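Local structure of endoglucanase FnCel5A (3RJY) at residues E106-A111 with E140-P145; I100-F105 with P117-I122; N28-P33 with V58-R63; L149-W154 with D177-S182. The protein probably cleaves internal beta-1,4-glucosidic bonds of cellulose, as expected of a heat-stable endoglucanase of glycoside hydrolase family 5. All coordinates share one frame; numbering follows the deposited sequence.

All four contacts gather at the C-terminal ends of strands in one eight-stranded beta/alpha (TIM) barrel. Interaction 3 comes first along the chain, joining the loop after strand 22-25 to the end of strand 57-60. Interactions 2 and 1 follow with alternating segments, from strand 97-101 through helices 106-110 and 112-130 to the loop after strand 137-140, and interaction 4 closes the series after strand 174-177. The centres of interactions 1 and 2 lie about 7 Å apart and those of 1 and 4 about 9 Å, while interactions 3 and 4 stand about 20 Å apart. Together they help to shape the groove holding three glucose molecules, of which interactions 1 and 4 touch the same one.

Interaction 1: residues E106-A111 with E140-P145; sequences EELYQA and EIFNEP. With GLC (alpha-D-glucopyranose), chain C.
Phe-142 begins the contact by offering one ring face to Leu-108, whose CD2 methyl lies 3.6 Å from the ring centroid and almost on the ring normal, a CH-pi contact. A branched aliphatic suits this place because a single methyl can sit over the ring centre. At its rim Phe-142 meets Tyr-109 obliquely: the planes make 55°, and Tyr-109 CE2 approaches Phe-142 CZ to 3.6 Å. The next residue, Asn-143, contributes its backbone, with O 2.9 Å from Tyr-109 OH. Glu-144 then supplies the polar anchor, since its O accepts from Tyr-109 OH at 2.6 Å, the donor standing 38° out of the carbonyl plane. With CG anti to the carbonyl carbon (chi1 -73°), Tyr-109 carries its ring toward 140-145, bringing the hydroxyl to Glu-144 O. The Glu-144 side chain, extended beyond CG, turns to the sugar instead: OE2 takes a weak hydrogen bond of 3.3 Å from glucose O6 and is also bonded to His-203 ND1. Pro-145 ends the Asn-Glu-Pro sequence found in this family after the fourth barrel strand, and its C lies 4.1 Å from Tyr-109 CE1. A phenylalanine in place of Tyr-109 would probably keep much of the ring packing but leave the carbonyl of Glu-144 without this donor. The contact thus joins an apolar half, where Phe-142 takes Leu-108 on a face and Tyr-109 at its edge, to a buried phenol bond on the very backbone that carries a sugar-binding carboxylate.

Interaction 2: residues I100-F105 with P117-I122; sequences INCHHF and PVLVEI. With GLC (alpha-D-glucopyranose), chain D.
The Phe-105 ring meets the helix segment 117-122 largely with its edge. Phe-105 CZ reaches Val-118 CG1 at 3.7 Å, the two side chains crossing at about a right angle, and the backbone N of Leu-119 also lies near the ring plane, 4.0 Å from Phe-105 CE1. Ile-122 approaches differently, sliding past Phe-105 in the opposite direction until its CD1 comes to 4.0 Å from Phe-105 CE1. CG of Phe-105 stands anti to the backbone N (chi1 -169°), which sends the flat ring out among these branched residues. Nearer the strand, the small, weakly polar Cys-102 fits against Leu-119, with SG 3.8 Å from Leu-119 CD1. This is a beta/alpha unit of the TIM barrel: the loop leaving strand 97-101 packs outward on helix 112-130, beyond the short helix 106-110, through apolar groups. The two residues between Cys-102 and Phe-105 face the ligand groove instead. His-103 ND1 lies 3.3 Å above the plane of the His-104 ring, over its centre, and the edge of the His-103 ring is turned to the sugar, with CE1 3.3 Å from O1 of glucose. His-104 also meets Trp-38, another residue lining the glucose sites.

Interaction 3: residues N28-P33 with V58-R63; sequences NALEAP and VRIPIR. With GLC (alpha-D-glucopyranose), chain B.
Arg-63 wraps round the carbonyl of Glu-31. Its CB already lies 3.6 Å from Glu-31 O, and the chain runs on extended through CG, anti to the backbone N, to CD, 4.1 Å from Ala-32 O. There a bend (chi3 -54°) turns the guanidinium back, so that both NE, at 2.9 Å, and NH2, at 2.8 Å, donate to Glu-31 O. NH2 lies in the carbonyl plane and NE above it. Pro-33 covers one face of the guanidinium, CD 3.7 Å from Arg-63 NH2, and NH1 forms a salt bridge with Glu-106. The backbone N of Arg-63 adds a nearly straight bond (173°) to Leu-30 O, while Leu-30 lies alongside Ile-60 and Ile-62. A water joins Leu-30 N to Pro-61 O. Within the type I turn from Ala-29 to Ala-32, Glu-31 bends back, its carboxylate suited to bind two amides: OE2 takes Asn-28 N at 2.7 Å and OE1 takes Ala-29 N. Asn-28 OD1 takes a weak hydrogen bond from glucose O3. Arg-63 thus helps tie the loop after strand 22-25 to the segment following strand 57-60 through two carbonyls, that of Glu-31 probably polarised by the charge.

Interaction 4: residues L149-W154 with D177-S182; sequences LTPTKW and DVPNWS. With GLC (alpha-D-glucopyranose), chain C.
Trp-154 and Asp-177 make the tight end of this contact. The indole N-H of Trp-154 donates to Asp-177 O at 2.7 Å, with the donor in the carbonyl plane, though the oxygen sits 30° out of the indole plane. Trp-154 reaches inward from the first turn of its helix, its chi1 of 176° carrying the indole away from the backbone N, and this bulky group suits the site by bringing one N-H to a buried carbonyl. Beside it two prolines cross at about a right angle, Pro-151 CA lying 3.8 Å from Pro-179 CB. Proline fits the first turn, where no amide hydrogen is needed, and the hydroxyl OG1 of Thr-150, at the N-cap, accepts from Lys-153 N. A leucine in place of Trp-154 would probably open a gap beside Pro-179 and leave the carbonyl of Asp-177 without its donor. Toward Asn-180 the packing is looser: OD1 stands 4.1 Å from Pro-151 CG, and a water bridges Leu-149 O and Asn-180 N. Beyond it Trp-181 lays one ring face under a glucose, whose C1 is 3.8 Å above the plane, offset toward the rim, and takes the sugar's O3 hydroxyl on its backbone O. The contact therefore ties the start of helix 151-166 to the loop after strand 174-177; Val-178 packs on strand 198-204, and Leu-149 rests on Pro-112 of helix 112-130.

Interaction 1: residues E106-A111 with E140-P145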
# COMPACT_ATOMS: atom_id res chain seq x y z
N GLU A 106 -6.88 10.13 10.17
CA GLU A 106 -7.14 11.54 9.81
C GLU A 106 -6.57 12.55 10.80
O GLU A 106 -6.07 13.60 10.39
CB GLU A 106 -8.63 11.77 9.60
CG GLU A 106 -9.24 10.86 8.52
CD GLU A 106 -10.75 10.96 8.42
OE1 GLU A 106 -11.39 11.59 9.29
OE2 GLU A 106 -11.32 10.39 7.46
N GLU A 107 -6.63 12.23 12.09
CA GLU A 107 -6.11 13.09 13.16
C GLU A 107 -4.59 13.25 13.10
O GLU A 107 -4.06 14.34 13.34
CB GLU A 107 -6.54 12.57 14.54
CG GLU A 107 -8.04 12.55 14.79
CD GLU A 107 -8.72 11.26 14.34
OE1 GLU A 107 -8.13 10.46 13.58
OE2 GLU A 107 -9.87 11.05 14.76
N LEU A 108 -3.89 12.16 12.77
CA LEU A 108 -2.44 12.19 12.51
C LEU A 108 -2.01 13.24 11.46
O LEU A 108 -0.97 13.88 11.60
CB LEU A 108 -1.94 10.79 12.10
CG LEU A 108 -0.43 10.50 12.12
CD1 LEU A 108 0.17 10.62 13.54
CD2 LEU A 108 -0.12 9.13 11.53
N TYR A 109 -2.82 13.41 10.41
CA TYR A 109 -2.50 14.39 9.35
C TYR A 109 -2.64 15.83 9.84
O TYR A 109 -1.99 16.75 9.33
CB TYR A 109 -3.41 14.21 8.15
CG TYR A 109 -3.11 13.00 7.30
CD1 TYR A 109 -2.03 12.99 6.41
CD2 TYR A 109 -3.92 11.87 7.38
CE1 TYR A 109 -1.77 11.89 5.61
CE2 TYR A 109 -3.67 10.75 6.58
CZ TYR A 109 -2.59 10.76 5.70
OH TYR A 109 -2.35 9.65 4.93
N GLN A 110 -3.48 16.02 10.85
CA GLN A 110 -3.77 17.35 11.33
C GLN A 110 -2.92 17.74 12.55
O GLN A 110 -2.43 18.87 12.62
CB GLN A 110 -5.28 17.53 11.54
CG GLN A 110 -5.99 18.38 10.44
CD GLN A 110 -5.86 17.84 8.99
OE1 GLN A 110 -6.63 16.97 8.56
NE2 GLN A 110 -4.90 18.39 8.23
N ALA A 111 -2.70 16.80 13.48
CA ALA A 111 -1.90 17.08 14.68
C ALA A 111 -0.97 15.94 15.11
O ALA A 111 -1.23 15.27 16.11
CB ALA A 111 -2.81 17.49 15.84
N GLU A 140 3.49 -2.27 7.91
CA GLU A 140 3.68 -1.00 7.21
C GLU A 140 3.18 0.10 8.14
O GLU A 140 1.98 0.19 8.40
CB GLU A 140 2.91 -0.98 5.90
CG GLU A 140 3.09 0.28 5.09
CD GLU A 140 2.29 0.25 3.81
OE1 GLU A 140 1.65 -0.78 3.54
OE2 GLU A 140 2.30 1.26 3.06
N ILE A 141 4.10 0.91 8.65
CA ILE A 141 3.82 1.80 9.80
C ILE A 141 2.64 2.73 9.51
O ILE A 141 1.68 2.79 10.28
CB ILE A 141 5.09 2.59 10.27
CG1 ILE A 141 6.08 1.62 10.94
CG2 ILE A 141 4.70 3.73 11.22
CD1 ILE A 141 7.47 2.20 11.15
N PHE A 142 2.71 3.43 8.38
CA PHE A 142 1.65 4.35 8.00
C PHE A 142 1.55 4.54 6.51
O PHE A 142 2.56 4.57 5.82
CB PHE A 142 1.83 5.73 8.66
CG PHE A 142 0.64 6.64 8.49
CD1 PHE A 142 -0.61 6.25 8.96
CD2 PHE A 142 0.77 7.86 7.83
CE1 PHE A 142 -1.75 7.09 8.79
CE2 PHE A 142 -0.34 8.70 7.66
CZ PHE A 142 -1.60 8.32 8.14
N ASN A 143 0.32 4.72 6.04
CA ASN A 143 0.03 5.02 4.64
C ASN A 143 0.07 6.51 4.33
O ASN A 143 -0.68 7.30 4.90
CB ASN A 143 -1.34 4.45 4.26
CG ASN A 143 -1.74 4.79 2.83
OD1 ASN A 143 -2.60 5.65 2.59
ND2 ASN A 143 -1.15 4.10 1.87
N GLU A 144 0.96 6.87 3.40
CA GLU A 144 1.01 8.21 2.82
C GLU A 144 1.05 9.33 3.85
O GLU A 144 0.05 10.03 4.05
CB GLU A 144 -0.15 8.42 1.85
CG GLU A 144 -0.02 7.61 0.56
CD GLU A 144 -1.12 7.93 -0.45
OE1 GLU A 144 -1.84 8.93 -0.29
OE2 GLU A 144 -1.26 7.15 -1.41
N PRO A 145 2.21 9.48 4.53
CA PRO A 145 2.39 10.66 5.37
C PRO A 145 2.22 11.92 4.53
O PRO A 145 2.64 11.95 3.36
CB PRO A 145 3.84 10.52 5.85
CG PRO A 145 4.11 9.06 5.76
CD PRO A 145 3.39 8.60 4.56
C1 GLC C . -2.96 12.15 -3.14
C2 GLC C . -1.57 11.57 -3.45
C3 GLC C . -1.63 10.22 -4.15
C4 GLC C . -2.54 9.22 -3.44
C5 GLC C . -3.83 9.86 -2.95
C6 GLC C . -4.13 9.60 -1.45
O1 GLC C . -3.15 13.44 -3.72
O2 GLC C . -0.81 12.48 -4.22
O3 GLC C . -0.33 9.69 -4.16
O4 GLC C . -2.92 8.21 -4.35
O5 GLC C . -4.00 11.20 -3.44
O6 GLC C . -4.43 8.21 -1.43

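Interaction 2: residues I100-F105 with P117-I122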
# COMPACT_ATOMS: atom_id res chain seq x y z
N ILE A 100 0.08 -5.69 6.38
CA ILE A 100 -0.93 -4.95 7.13
C ILE A 100 -0.38 -3.57 7.47
O ILE A 100 0.78 -3.44 7.84
CB ILE A 100 -1.44 -5.71 8.40
CG1 ILE A 100 -0.30 -6.07 9.36
CG2 ILE A 100 -2.14 -6.97 7.99
CD1 ILE A 100 -0.77 -6.64 10.71
N ASN A 101 -1.21 -2.55 7.30
CA ASN A 101 -0.77 -1.18 7.60
C ASN A 101 -1.66 -0.46 8.61
O ASN A 101 -2.56 -1.08 9.19
CB ASN A 101 -0.60 -0.36 6.31
CG ASN A 101 -1.92 0.09 5.72
OD1 ASN A 101 -2.98 0.09 6.38
ND2 ASN A 101 -1.87 0.52 4.46
N CYS A 102 -1.34 0.81 8.86
CA CYS A 102 -2.29 1.76 9.42
C CYS A 102 -2.61 2.78 8.31
O CYS A 102 -1.70 3.31 7.68
CB CYS A 102 -1.72 2.45 10.67
SG CYS A 102 -2.95 3.42 11.60
N HIS A 103 -3.89 3.02 8.05
CA HIS A 103 -4.35 3.73 6.85
C HIS A 103 -5.46 4.72 7.25
O HIS A 103 -6.33 4.38 8.05
CB HIS A 103 -4.93 2.68 5.89
CG HIS A 103 -4.79 2.99 4.43
ND1 HIS A 103 -5.63 3.85 3.76
CD2 HIS A 103 -3.97 2.46 3.49
CE1 HIS A 103 -5.30 3.88 2.48
NE2 HIS A 103 -4.30 3.04 2.29
N HIS A 104 -5.44 5.93 6.69
CA HIS A 104 -6.53 6.91 6.92
C HIS A 104 -6.69 7.34 8.41
O HIS A 104 -7.80 7.40 8.95
CB HIS A 104 -7.88 6.41 6.38
CG HIS A 104 -7.94 6.27 4.88
ND1 HIS A 104 -7.29 7.13 4.01
CD2 HIS A 104 -8.61 5.39 4.10
CE1 HIS A 104 -7.54 6.76 2.77
NE2 HIS A 104 -8.35 5.72 2.79
N PHE A 105 -5.56 7.60 9.06
CA PHE A 105 -5.56 8.10 10.43
C PHE A 105 -5.65 9.62 10.29
O PHE A 105 -4.63 10.31 10.24
CB PHE A 105 -4.26 7.67 11.13
CG PHE A 105 -4.23 7.89 12.63
CD1 PHE A 105 -3.21 7.31 13.39
CD2 PHE A 105 -5.20 8.67 13.29
CE1 PHE A 105 -3.15 7.50 14.76
CE2 PHE A 105 -5.15 8.85 14.66
CZ PHE A 105 -4.12 8.28 15.40
N PRO A 117 2.27 9.74 19.28
CA PRO A 117 2.20 8.75 20.37
C PRO A 117 1.02 7.78 20.29
O PRO A 117 1.12 6.65 20.79
CB PRO A 117 2.10 9.62 21.64
CG PRO A 117 2.78 10.92 21.24
CD PRO A 117 2.36 11.12 19.80
N VAL A 118 -0.07 8.18 19.65
CA VAL A 118 -1.20 7.26 19.45
C VAL A 118 -0.85 6.14 18.44
O VAL A 118 -1.16 4.97 18.67
CB VAL A 118 -2.48 8.02 19.07
CG1 VAL A 118 -3.67 7.05 18.84
CG2 VAL A 118 -2.81 9.09 20.15
N LEU A 119 -0.21 6.52 17.33
CA LEU A 119 0.27 5.55 16.34
C LEU A 119 1.25 4.56 16.97
O LEU A 119 1.21 3.37 16.67
CB LEU A 119 0.93 6.28 15.14
CG LEU A 119 1.43 5.39 13.98
CD1 LEU A 119 0.28 4.68 13.27
CD2 LEU A 119 2.29 6.19 12.99
N VAL A 120 2.13 5.07 17.84
CA VAL A 120 3.07 4.22 18.57
C VAL A 120 2.32 3.16 19.40
O VAL A 120 2.66 1.99 19.34
CB VAL A 120 4.03 5.05 19.46
CG1 VAL A 120 4.92 4.15 20.33
CG2 VAL A 120 4.88 6.00 18.61
N GLU A 121 1.30 3.58 20.14
CA GLU A 121 0.49 2.67 20.94
C GLU A 121 -0.30 1.67 20.09
O GLU A 121 -0.42 0.51 20.47
CB GLU A 121 -0.47 3.45 21.84
CG GLU A 121 0.14 3.91 23.16
CD GLU A 121 0.74 2.77 23.95
OE1 GLU A 121 -0.02 1.99 24.55
OE2 GLU A 121 1.98 2.64 23.96
N ILE A 122 -0.84 2.13 18.97
CA ILE A 122 -1.51 1.25 18.01
C ILE A 122 -0.56 0.12 17.59
O ILE A 122 -0.93 -1.04 17.67
CB ILE A 122 -2.07 2.02 16.76
CG1 ILE A 122 -3.38 2.73 17.12
CG2 ILE A 122 -2.28 1.07 15.55
CD1 ILE A 122 -3.85 3.75 16.03
C1 GLC D . -7.17 5.19 -1.64
C2 GLC D . -6.11 5.05 -2.75
C3 GLC D . -6.11 6.22 -3.72
C4 GLC D . -7.50 6.56 -4.26
C5 GLC D . -8.57 6.48 -3.18
C6 GLC D . -9.78 5.60 -3.56
O1 GLC D . -6.59 5.13 -0.34
O2 GLC D . -4.83 4.87 -2.21
O3 GLC D . -5.30 5.87 -4.81
O4 GLC D . -7.51 7.89 -4.74
O5 GLC D . -8.01 6.33 -1.86
O6 GLC D . -9.64 4.48 -4.43

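Interaction 3: residues N28-P33 with V58-R63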
# COMPACT_ATOMS: atom_id res chain seq x y z
N ASN A 28 -10.96 -0.47 -0.12
CA ASN A 28 -12.35 -0.17 0.26
C ASN A 28 -13.01 -1.15 1.24
O ASN A 28 -14.23 -1.31 1.25
CB ASN A 28 -13.20 0.06 -1.01
CG ASN A 28 -12.63 1.15 -1.88
OD1 ASN A 28 -12.45 2.27 -1.43
ND2 ASN A 28 -12.30 0.82 -3.12
N ALA A 29 -12.17 -1.76 2.09
CA ALA A 29 -12.57 -2.77 3.06
C ALA A 29 -12.32 -2.31 4.52
O ALA A 29 -13.13 -1.58 5.08
CB ALA A 29 -11.86 -4.10 2.77
N LEU A 30 -11.19 -2.73 5.10
CA LEU A 30 -10.81 -2.41 6.49
C LEU A 30 -10.29 -1.00 6.79
O LEU A 30 -10.07 -0.64 7.96
CB LEU A 30 -9.79 -3.44 7.01
CG LEU A 30 -10.34 -4.84 7.28
CD1 LEU A 30 -9.19 -5.85 7.41
CD2 LEU A 30 -11.24 -4.85 8.51
N GLU A 31 -10.10 -0.19 5.74
CA GLU A 31 -9.68 1.19 5.90
C GLU A 31 -10.85 2.20 5.79
O GLU A 31 -10.64 3.41 5.94
CB GLU A 31 -8.55 1.54 4.91
CG GLU A 31 -9.03 1.98 3.53
CD GLU A 31 -9.48 0.86 2.57
OE1 GLU A 31 -9.85 -0.27 3.00
OE2 GLU A 31 -9.46 1.16 1.34
N ALA A 32 -12.06 1.70 5.52
CA ALA A 32 -13.31 2.45 5.73
C ALA A 32 -13.56 2.65 7.22
O ALA A 32 -12.95 1.96 8.05
CB ALA A 32 -14.50 1.70 5.10
N PRO A 33 -14.46 3.60 7.59
CA PRO A 33 -14.81 3.70 9.02
C PRO A 33 -15.20 2.34 9.62
O PRO A 33 -14.70 1.99 10.69
CB PRO A 33 -16.00 4.67 9.00
CG PRO A 33 -15.71 5.56 7.80
CD PRO A 33 -15.15 4.61 6.77
N VAL A 58 -0.78 -9.69 -0.90
CA VAL A 58 -1.93 -8.83 -0.74
C VAL A 58 -1.59 -7.74 0.31
O VAL A 58 -1.04 -8.04 1.37
CB VAL A 58 -3.24 -9.64 -0.35
CG1 VAL A 58 -3.06 -10.44 0.96
CG2 VAL A 58 -4.45 -8.72 -0.22
N ARG A 59 -1.86 -6.48 -0.03
CA ARG A 59 -1.69 -5.39 0.91
C ARG A 59 -3.07 -5.07 1.50
O ARG A 59 -4.05 -4.94 0.78
CB ARG A 59 -1.03 -4.18 0.23
CG ARG A 59 -0.95 -2.92 1.10
CD ARG A 59 -0.12 -1.85 0.42
NE ARG A 59 0.05 -0.65 1.24
CZ ARG A 59 -0.63 0.49 1.07
NH1 ARG A 59 -1.56 0.61 0.13
NH2 ARG A 59 -0.38 1.53 1.86
N ILE A 60 -3.13 -4.98 2.83
CA ILE A 60 -4.40 -4.80 3.52
C ILE A 60 -4.43 -3.49 4.31
O ILE A 60 -3.97 -3.44 5.46
CB ILE A 60 -4.78 -6.02 4.41
CG1 ILE A 60 -4.73 -7.32 3.58
CG2 ILE A 60 -6.19 -5.82 5.03
CD1 ILE A 60 -4.86 -8.61 4.38
N PRO A 61 -4.97 -2.41 3.68
CA PRO A 61 -5.18 -1.15 4.39
C PRO A 61 -6.13 -1.35 5.59
O PRO A 61 -7.19 -1.98 5.45
CB PRO A 61 -5.83 -0.25 3.34
CG PRO A 61 -5.51 -0.91 1.98
CD PRO A 61 -5.44 -2.36 2.28
N ILE A 62 -5.73 -0.82 6.76
CA ILE A 62 -6.52 -0.93 7.98
C ILE A 62 -6.58 0.44 8.70
O ILE A 62 -5.54 1.04 8.98
CB ILE A 62 -5.99 -2.03 8.94
CG1 ILE A 62 -5.90 -3.38 8.21
CG2 ILE A 62 -6.90 -2.15 10.16
CD1 ILE A 62 -5.06 -4.49 8.91
N ARG A 63 -7.80 0.93 8.94
CA ARG A 63 -7.99 2.15 9.73
C ARG A 63 -8.10 1.78 11.20
O ARG A 63 -9.20 1.78 11.77
CB ARG A 63 -9.22 2.94 9.26
CG ARG A 63 -9.32 4.33 9.88
CD ARG A 63 -10.69 4.98 9.67
NE ARG A 63 -11.10 5.01 8.28
CZ ARG A 63 -11.38 6.11 7.58
NH1 ARG A 63 -11.32 7.32 8.14
NH2 ARG A 63 -11.73 5.98 6.31
C1 GLC B . -12.96 6.15 -3.13
C2 GLC B . -13.88 5.08 -2.55
C3 GLC B . -14.51 5.59 -1.26
C4 GLC B . -13.58 6.40 -0.34
C5 GLC B . -12.50 7.24 -1.04
C6 GLC B . -11.41 7.69 -0.05
O1 GLC B . -13.78 7.22 -3.51
O2 GLC B . -14.89 4.70 -3.46
O3 GLC B . -15.00 4.46 -0.60
O4 GLC B . -14.38 7.31 0.39
O5 GLC B . -11.99 6.57 -2.18
O6 GLC B . -10.08 7.44 -0.46
O HOH W 1 -8.72 -3.78 3.83

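Interaction 4: residues L149-W154 with D177-S182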
# COMPACT_ATOMS: atom_id res chain seq x y z
N LEU A 149 1.85 16.11 9.00
CA LEU A 149 2.87 15.08 9.17
C LEU A 149 3.89 15.22 8.03
O LEU A 149 3.89 14.46 7.06
CB LEU A 149 2.26 13.67 9.28
CG LEU A 149 3.21 12.47 9.50
CD1 LEU A 149 4.05 12.61 10.76
CD2 LEU A 149 2.43 11.15 9.51
N THR A 150 4.76 16.21 8.19
CA THR A 150 5.71 16.62 7.17
C THR A 150 6.81 15.56 7.01
O THR A 150 6.89 14.64 7.84
CB THR A 150 6.37 17.98 7.52
OG1 THR A 150 7.05 17.86 8.76
CG2 THR A 150 5.32 19.12 7.62
N PRO A 151 7.62 15.67 5.94
CA PRO A 151 8.82 14.85 5.81
C PRO A 151 9.66 14.80 7.09
O PRO A 151 10.03 13.71 7.54
CB PRO A 151 9.57 15.52 4.66
CG PRO A 151 8.47 16.02 3.78
CD PRO A 151 7.43 16.53 4.75
N THR A 152 9.90 15.96 7.70
CA THR A 152 10.70 16.05 8.93
C THR A 152 10.04 15.34 10.11
O THR A 152 10.69 14.58 10.79
CB THR A 152 11.00 17.52 9.33
OG1 THR A 152 11.54 18.22 8.20
CG2 THR A 152 12.01 17.58 10.48
N LYS A 153 8.75 15.57 10.33
CA LYS A 153 8.06 14.93 11.44
C LYS A 153 7.89 13.43 11.23
O LYS A 153 7.98 12.64 12.18
CB LYS A 153 6.73 15.61 11.72
CG LYS A 153 6.92 16.98 12.37
CD LYS A 153 5.63 17.56 12.91
CE LYS A 153 5.91 18.82 13.74
NZ LYS A 153 6.69 18.53 14.99
N TRP A 154 7.66 13.03 9.98
CA TRP A 154 7.61 11.62 9.65
C TRP A 154 8.96 10.95 9.95
O TRP A 154 8.99 9.85 10.50
CB TRP A 154 7.17 11.42 8.18
CG TRP A 154 7.17 10.00 7.69
CD1 TRP A 154 7.86 9.50 6.62
CD2 TRP A 154 6.45 8.88 8.25
NE1 TRP A 154 7.63 8.15 6.48
CE2 TRP A 154 6.76 7.75 7.46
CE3 TRP A 154 5.58 8.73 9.35
CZ2 TRP A 154 6.22 6.48 7.72
CZ3 TRP A 154 5.04 7.48 9.60
CH2 TRP A 154 5.37 6.36 8.79
N ASP A 177 6.75 4.30 4.32
CA ASP A 177 6.23 5.12 3.23
C ASP A 177 7.01 6.40 3.03
O ASP A 177 7.50 7.03 3.98
CB ASP A 177 4.75 5.45 3.42
CG ASP A 177 3.85 4.30 3.12
OD1 ASP A 177 4.24 3.14 3.41
OD2 ASP A 177 2.74 4.55 2.63
N VAL A 178 7.12 6.78 1.76
CA VAL A 178 7.67 8.06 1.36
C VAL A 178 6.67 9.12 1.85
O VAL A 178 5.47 8.86 1.87
CB VAL A 178 7.90 8.04 -0.19
CG1 VAL A 178 8.02 9.42 -0.77
CG2 VAL A 178 9.14 7.19 -0.53
N PRO A 179 7.17 10.30 2.30
CA PRO A 179 6.27 11.34 2.77
C PRO A 179 5.61 12.08 1.60
O PRO A 179 5.80 11.71 0.45
CB PRO A 179 7.20 12.27 3.55
CG PRO A 179 8.50 12.16 2.81
CD PRO A 179 8.59 10.71 2.43
N ASN A 180 4.83 13.12 1.91
CA ASN A 180 4.07 13.87 0.89
C ASN A 180 3.20 12.99 -0.02
O ASN A 180 3.40 12.94 -1.23
CB ASN A 180 5.02 14.77 0.08
CG ASN A 180 4.79 16.24 0.35
OD1 ASN A 180 5.54 16.87 1.11
ND2 ASN A 180 3.72 16.79 -0.24
N TRP A 181 2.26 12.29 0.61
CA TRP A 181 1.38 11.32 -0.06
C TRP A 181 2.13 10.14 -0.76
O TRP A 181 1.55 9.43 -1.57
CB TRP A 181 0.40 12.03 -1.04
CG TRP A 181 -0.35 13.23 -0.47
CD1 TRP A 181 -0.11 14.56 -0.73
CD2 TRP A 181 -1.45 13.20 0.46
NE1 TRP A 181 -1.00 15.35 -0.03
CE2 TRP A 181 -1.83 14.54 0.71
CE3 TRP A 181 -2.14 12.17 1.11
CZ2 TRP A 181 -2.88 14.88 1.58
CZ3 TRP A 181 -3.19 12.51 1.98
CH2 TRP A 181 -3.54 13.85 2.20
N SER A 182 3.40 9.95 -0.42
CA SER A 182 4.28 8.91 -1.01
C SER A 182 4.51 9.10 -2.52
O SER A 182 4.74 8.13 -3.25
CB SER A 182 3.78 7.50 -0.69
OG SER A 182 3.65 7.32 0.71
C1 GLC C . -2.96 12.15 -3.14
C2 GLC C . -1.57 11.57 -3.45
C3 GLC C . -1.63 10.22 -4.15
C4 GLC C . -2.54 9.22 -3.44
C5 GLC C . -3.83 9.86 -2.95
C6 GLC C . -4.13 9.60 -1.45
O1 GLC C . -3.15 13.44 -3.72
O2 GLC C . -0.81 12.48 -4.22
O3 GLC C . -0.33 9.69 -4.16
O4 GLC C . -2.92 8.21 -4.35
O5 GLC C . -4.00 11.20 -3.44
O6 GLC C . -4.43 8.21 -1.43
O HOH W 2 4.77 14.63 4.38